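Local coordinates for insecticidal Delta-Endotoxin Cry8Ea1 (Bacillus Thuringiensis, PDB 3EB7), which kills susceptible insect larvae, probably by binding receptors on midgut cells and inserting into their membranes to form pores, as in related three-domain Cry toxins, at residues 508-520 and 556-570. Numbering follows the deposited sequence.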
loop_
_atom_site.group_PDB
_atom_site.type_symbol
_atom_site.label_atom_id
_atom_site.label_comp_id
_atom_site.label_asym_id
_atom_site.label_seq_id
_atom_site.Cartn_x
_atom_site.Cartn_y
_atom_site.Cartn_z
ATOM N N SER A 508 5.786 -17.524 17.364
ATOM C CA SER A 508 6.711 -17.843 18.443
ATOM C C SER A 508 6.530 -19.303 18.914
ATOM O O SER A 508 7.236 -19.749 19.809
ATOM C CB SER A 508 6.477 -16.894 19.624
ATOM O OG SER A 508 5.106 -16.923 20.016
ATOM N N VAL A 509 5.590 -20.036 18.308
ATOM C CA VAL A 509 5.243 -21.404 18.724
ATOM C C VAL A 509 5.083 -22.336 17.524
ATOM O O VAL A 509 4.854 -21.852 16.421
ATOM C CB VAL A 509 3.941 -21.454 19.591
ATOM C CG1 VAL A 509 4.167 -20.769 20.896
ATOM C CG2 VAL A 509 2.706 -20.899 18.832
ATOM N N ASP A 510 5.234 -23.651 17.731
ATOM C CA ASP A 510 4.880 -24.650 16.710
ATOM C C ASP A 510 3.360 -24.874 16.863
ATOM O O ASP A 510 2.855 -24.724 17.958
ATOM C CB ASP A 510 5.593 -26.012 16.897
ATOM C CG ASP A 510 7.117 -25.910 17.143
ATOM O OD1 ASP A 510 7.633 -26.696 18.010
ATOM O OD2 ASP A 510 7.820 -25.095 16.490
ATOM N N PHE A 511 2.650 -25.266 15.789
ATOM C CA PHE A 511 1.185 -25.329 15.786
ATOM C C PHE A 511 0.683 -26.232 14.674
ATOM O O PHE A 511 1.352 -26.453 13.664
ATOM C CB PHE A 511 0.545 -23.916 15.613
ATOM C CG PHE A 511 0.951 -23.215 14.344
ATOM C CD1 PHE A 511 0.094 -23.164 13.254
ATOM C CD2 PHE A 511 2.241 -22.649 14.208
ATOM C CE1 PHE A 511 0.514 -22.544 12.047
ATOM C CE2 PHE A 511 2.641 -22.039 13.039
ATOM C CZ PHE A 511 1.773 -21.999 11.953
ATOM N N ASP A 512 -0.524 -26.742 14.876
ATOM C CA ASP A 512 -1.279 -27.453 13.869
ATOM C C ASP A 512 -2.061 -26.451 12.955
ATOM O O ASP A 512 -2.711 -25.542 13.441
ATOM C CB ASP A 512 -2.255 -28.405 14.587
ATOM C CG ASP A 512 -1.568 -29.678 15.141
ATOM O OD1 ASP A 512 -0.351 -29.889 14.901
ATOM O OD2 ASP A 512 -2.270 -30.500 15.794
ATOM N N LEU A 513 -1.987 -26.623 11.643
ATOM C CA LEU A 513 -2.713 -25.768 10.727
ATOM C C LEU A 513 -3.499 -26.626 9.760
ATOM O O LEU A 513 -2.976 -27.566 9.217
ATOM C CB LEU A 513 -1.767 -24.832 9.942
ATOM C CG LEU A 513 -2.444 -23.787 9.022
ATOM C CD1 LEU A 513 -1.592 -22.529 8.894
ATOM C CD2 LEU A 513 -2.820 -24.354 7.629
ATOM N N ASP A 514 -4.766 -26.310 9.551
ATOM C CA ASP A 514 -5.409 -26.823 8.362
ATOM C C ASP A 514 -6.215 -25.806 7.556
ATOM O O ASP A 514 -6.625 -24.739 8.046
ATOM C CB ASP A 514 -6.247 -28.023 8.680
ATOM C CG ASP A 514 -7.059 -27.816 9.872
ATOM O OD1 ASP A 514 -7.846 -26.842 9.843
ATOM O OD2 ASP A 514 -6.904 -28.606 10.835
ATOM N N VAL A 515 -6.385 -26.187 6.301
ATOM C CA VAL A 515 -7.084 -25.439 5.283
ATOM C C VAL A 515 -8.421 -26.130 5.057
ATOM O O VAL A 515 -8.460 -27.307 4.718
ATOM C CB VAL A 515 -6.265 -25.481 3.980
ATOM C CG1 VAL A 515 -6.904 -24.601 2.901
ATOM C CG2 VAL A 515 -4.826 -25.045 4.281
ATOM N N VAL A 516 -9.502 -25.404 5.307
ATOM C CA VAL A 516 -10.849 -25.902 5.098
ATOM C C VAL A 516 -11.404 -25.251 3.794
ATOM O O VAL A 516 -11.504 -24.009 3.642
ATOM C CB VAL A 516 -11.724 -25.610 6.361
ATOM C CG1 VAL A 516 -13.143 -26.118 6.216
ATOM C CG2 VAL A 516 -11.064 -26.170 7.639
ATOM N N ARG A 517 -11.711 -26.104 2.838
ATOM C CA ARG A 517 -12.280 -25.677 1.578
ATOM C C ARG A 517 -13.743 -26.100 1.488
ATOM O O ARG A 517 -14.090 -27.293 1.636
ATOM C CB ARG A 517 -11.489 -26.231 0.388
ATOM C CG ARG A 517 -11.970 -25.666 -0.954
ATOM C CD ARG A 517 -13.106 -26.468 -1.562
ATOM N NE ARG A 517 -12.604 -27.676 -2.223
ATOM C CZ ARG A 517 -12.726 -28.919 -1.747
ATOM N NH1 ARG A 517 -13.337 -29.160 -0.582
ATOM N NH2 ARG A 517 -12.247 -29.928 -2.445
ATOM N N GLY A 518 -14.597 -25.110 1.207
ATOM C CA GLY A 518 -16.027 -25.324 1.124
ATOM C C GLY A 518 -16.656 -25.994 2.342
ATOM O O GLY A 518 -17.732 -26.577 2.223
ATOM N N GLY A 519 -16.009 -25.921 3.504
ATOM C CA GLY A 519 -16.498 -26.604 4.713
ATOM C C GLY A 519 -15.751 -27.885 5.104
ATOM O O GLY A 519 -15.863 -28.371 6.240
ATOM N N THR A 520 -14.957 -28.419 4.187
ATOM C CA THR A 520 -14.203 -29.631 4.457
ATOM C C THR A 520 -12.678 -29.430 4.376
ATOM O O THR A 520 -12.207 -28.625 3.584
ATOM C CB THR A 520 -14.718 -30.824 3.601
ATOM O OG1 THR A 520 -13.615 -31.542 3.066
ATOM C CG2 THR A 520 -15.585 -30.358 2.458
ATOM N N ASN A 556 -15.037 -26.782 -5.303
ATOM C CA ASN A 556 -16.308 -27.406 -5.591
ATOM C C ASN A 556 -17.104 -26.594 -6.628
ATOM O O ASN A 556 -17.748 -27.157 -7.535
ATOM C CB ASN A 556 -17.120 -27.528 -4.295
ATOM C CG ASN A 556 -16.458 -28.421 -3.245
ATOM O OD1 ASN A 556 -15.694 -29.323 -3.573
ATOM N ND2 ASN A 556 -16.784 -28.186 -1.970
ATOM N N GLN A 557 -17.087 -25.271 -6.483
ATOM C CA GLN A 557 -17.872 -24.432 -7.377
ATOM C C GLN A 557 -17.228 -23.076 -7.579
ATOM O O GLN A 557 -16.172 -22.797 -6.971
ATOM C CB GLN A 557 -19.332 -24.326 -6.918
ATOM C CG GLN A 557 -19.611 -23.337 -5.859
ATOM C CD GLN A 557 -19.540 -23.902 -4.466
ATOM O OE1 GLN A 557 -18.597 -24.609 -4.113
ATOM N NE2 GLN A 557 -20.537 -23.571 -3.642
ATOM N N ALA A 558 -17.852 -22.263 -8.449
ATOM C CA ALA A 558 -17.328 -20.958 -8.853
ATOM C C ALA A 558 -17.242 -20.001 -7.652
ATOM O O ALA A 558 -16.303 -19.228 -7.527
ATOM C CB ALA A 558 -18.165 -20.379 -9.975
ATOM N N GLN A 559 -18.211 -20.104 -6.758
ATOM C CA GLN A 559 -18.262 -19.305 -5.559
ATOM C C GLN A 559 -17.954 -20.269 -4.426
ATOM O O GLN A 559 -18.840 -21.009 -4.000
ATOM C CB GLN A 559 -19.664 -18.717 -5.382
ATOM C CG GLN A 559 -19.935 -17.441 -6.184
ATOM C CD GLN A 559 -20.112 -17.705 -7.660
ATOM O OE1 GLN A 559 -21.175 -18.208 -8.087
ATOM N NE2 GLN A 559 -19.077 -17.351 -8.473
ATOM N N ASP A 560 -16.695 -20.287 -3.977
ATOM C CA ASP A 560 -16.235 -21.218 -2.943
ATOM C C ASP A 560 -15.648 -20.462 -1.741
ATOM O O ASP A 560 -15.535 -19.223 -1.755
ATOM C CB ASP A 560 -15.235 -22.245 -3.534
ATOM C CG ASP A 560 -15.458 -23.690 -3.002
ATOM O OD1 ASP A 560 -15.943 -23.908 -1.878
ATOM O OD2 ASP A 560 -15.119 -24.633 -3.710
ATOM N N THR A 561 -15.333 -21.188 -0.678
ATOM C CA THR A 561 -14.796 -20.554 0.506
ATOM C C THR A 561 -13.504 -21.214 0.885
ATOM O O THR A 561 -13.264 -22.339 0.494
ATOM C CB THR A 561 -15.734 -20.648 1.703
ATOM O OG1 THR A 561 -16.049 -22.011 1.911
ATOM C CG2 THR A 561 -17.017 -19.890 1.453
ATOM N N LEU A 562 -12.675 -20.478 1.629
ATOM C CA LEU A 562 -11.458 -20.998 2.220
ATOM C C LEU A 562 -11.398 -20.527 3.665
ATOM O O LEU A 562 -11.914 -19.470 4.009
ATOM C CB LEU A 562 -10.270 -20.487 1.436
ATOM C CG LEU A 562 -9.207 -21.438 0.854
ATOM C CD1 LEU A 562 -9.734 -22.805 0.368
ATOM C CD2 LEU A 562 -8.468 -20.705 -0.287
ATOM N N LYS A 563 -10.773 -21.310 4.530
ATOM C CA LYS A 563 -10.709 -20.937 5.936
ATOM C C LYS A 563 -9.501 -21.629 6.531
ATOM O O LYS A 563 -9.270 -22.793 6.247
ATOM C CB LYS A 563 -12.016 -21.321 6.673
ATOM C CG LYS A 563 -12.015 -21.011 8.176
ATOM C CD LYS A 563 -13.272 -21.507 8.817
ATOM C CE LYS A 563 -12.920 -22.464 9.905
ATOM N NZ LYS A 563 -13.917 -23.541 10.208
ATOM N N ILE A 564 -8.720 -20.896 7.321
ATOM C CA ILE A 564 -7.512 -21.438 7.893
ATOM C C ILE A 564 -7.760 -21.606 9.374
ATOM O O ILE A 564 -8.279 -20.698 10.039
ATOM C CB ILE A 564 -6.259 -20.523 7.638
ATOM C CG1 ILE A 564 -5.996 -20.263 6.136
ATOM C CG2 ILE A 564 -4.998 -21.099 8.303
ATOM C CD1 ILE A 564 -6.008 -21.492 5.245
ATOM N N SER A 565 -7.413 -22.785 9.887
ATOM C CA SER A 565 -7.564 -23.083 11.314
ATOM C C SER A 565 -6.217 -23.393 11.942
ATOM O O SER A 565 -5.417 -24.147 11.351
ATOM C CB SER A 565 -8.501 -24.280 11.482
ATOM O OG SER A 565 -9.818 -23.935 11.064
ATOM N N VAL A 566 -5.956 -22.793 13.112
ATOM C CA VAL A 566 -4.753 -23.092 13.895
ATOM C C VAL A 566 -5.100 -23.619 15.325
ATOM O O VAL A 566 -6.094 -23.200 15.958
ATOM C CB VAL A 566 -3.675 -21.933 13.919
ATOM C CG1 VAL A 566 -3.257 -21.531 12.492
ATOM C CG2 VAL A 566 -4.141 -20.731 14.756
ATOM N N ARG A 567 -4.248 -24.523 15.808
ATOM C CA ARG A 567 -4.561 -25.438 16.884
ATOM C C ARG A 567 -3.259 -25.969 17.531
ATOM O O ARG A 567 -2.183 -25.899 16.926
ATOM C CB ARG A 567 -5.303 -26.597 16.224
ATOM C CG ARG A 567 -6.118 -27.449 17.097
ATOM C CD ARG A 567 -6.848 -28.459 16.251
ATOM N NE ARG A 567 -7.797 -27.778 15.384
ATOM C CZ ARG A 567 -8.387 -28.312 14.310
ATOM N NH1 ARG A 567 -8.128 -29.570 13.937
ATOM N NH2 ARG A 567 -9.237 -27.570 13.596
ATOM N N ASN A 568 -3.375 -26.495 18.751
ATOM C CA ASN A 568 -2.331 -27.312 19.385
ATOM C C ASN A 568 -0.992 -26.602 19.445
ATOM O O ASN A 568 0.006 -27.059 18.879
ATOM C CB ASN A 568 -2.220 -28.675 18.648
ATOM C CG ASN A 568 -1.503 -29.759 19.475
ATOM O OD1 ASN A 568 -1.396 -29.664 20.711
ATOM N ND2 ASN A 568 -1.022 -30.805 18.790
ATOM N N PHE A 569 -0.988 -25.454 20.107
ATOM C CA PHE A 569 0.193 -24.618 20.234
ATOM C C PHE A 569 1.226 -25.334 21.120
ATOM O O PHE A 569 0.868 -25.823 22.194
ATOM C CB PHE A 569 -0.184 -23.282 20.882
ATOM C CG PHE A 569 -0.897 -22.289 19.960
ATOM C CD1 PHE A 569 -0.888 -20.918 20.267
ATOM C CD2 PHE A 569 -1.568 -22.699 18.803
ATOM C CE1 PHE A 569 -1.562 -19.999 19.446
ATOM C CE2 PHE A 569 -2.239 -21.791 17.995
ATOM C CZ PHE A 569 -2.246 -20.451 18.326
ATOM N N SER A 570 2.497 -25.361 20.707
ATOM C CA SER A 570 3.580 -25.932 21.528
ATOM C C SER A 570 3.825 -25.241 22.894
ATOM O O SER A 570 4.584 -25.735 23.721
ATOM C CB SER A 570 4.875 -25.924 20.734
ATOM O OG SER A 570 5.343 -24.601 20.563
HETATM O O HOH W 1 -6.167 -27.067 12.708
HETATM O O HOH W 2 -14.559 -23.183 3.924
#
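Asp512 and Arg567, Asp514 and Ser565, and Val516 and Lys563 form the hydrogen-bonded pairs joining antiparallel strands 511-517 and 559-567, a worked example of how one strand pair can carry a mostly polar and a mostly apolar face, with Val516 and Arg517 as the exceptions. Val516 N gives the straightest bond, to Lys563 O (2.8 Å, 177°), whereas the returning bond from Lys563 N to Val516 O is weak. Gly518 N continues the pairing to Thr561 O at the type I' turn Arg517-Thr520, where a water bridges Val516 O, Gly519 N and Thr561 OG1. At the other end Asp510 N reaches Ser570 OG (3.0 Å), and Ser570 N returns a bond to Asp510 O.

On the polar face, Asn568 ND2 meets Asp512 OD2 from above the carboxylate plane (3.3 Å), while Asp512 OD1 is held by Arg526. Asp514 OD2 forms a long salt bridge with Arg567 NH1 (3.5 Å), well out of the guanidinium plane, and thus through charge alone; a water over the centre of that guanidinium donates to the same oxygen.

Apolar side chains dominate the opposite face, that of Leu513, Val515, Ile564 and Val566. Leu513 CD1 meets Ile564 CG2 at 3.7 Å. With chi1 at -58°, Ile564 CG1 sits beside its backbone N and carries CD1 alongside both Val515 methyls. Val566 CG1 approaches the Phe511 ring obliquely (3.8 Å from CD1), and Phe511 stacks edge-to-face with Tyr505. Near the turn this face ends in charged Arg517: Asn556 OD1 lies over one face of its guanidinium (3.5 Å to CZ), and Arg517 NE bonds to Thr554 O.

Both segments belong to the C-terminal beta sandwich characteristic of three-domain Cry toxins. Strand 520-527 flanks 511-517, strand 482-491 flanks 559-567, and strand 578-588 of the facing sheet packs against Ile564 and Val566.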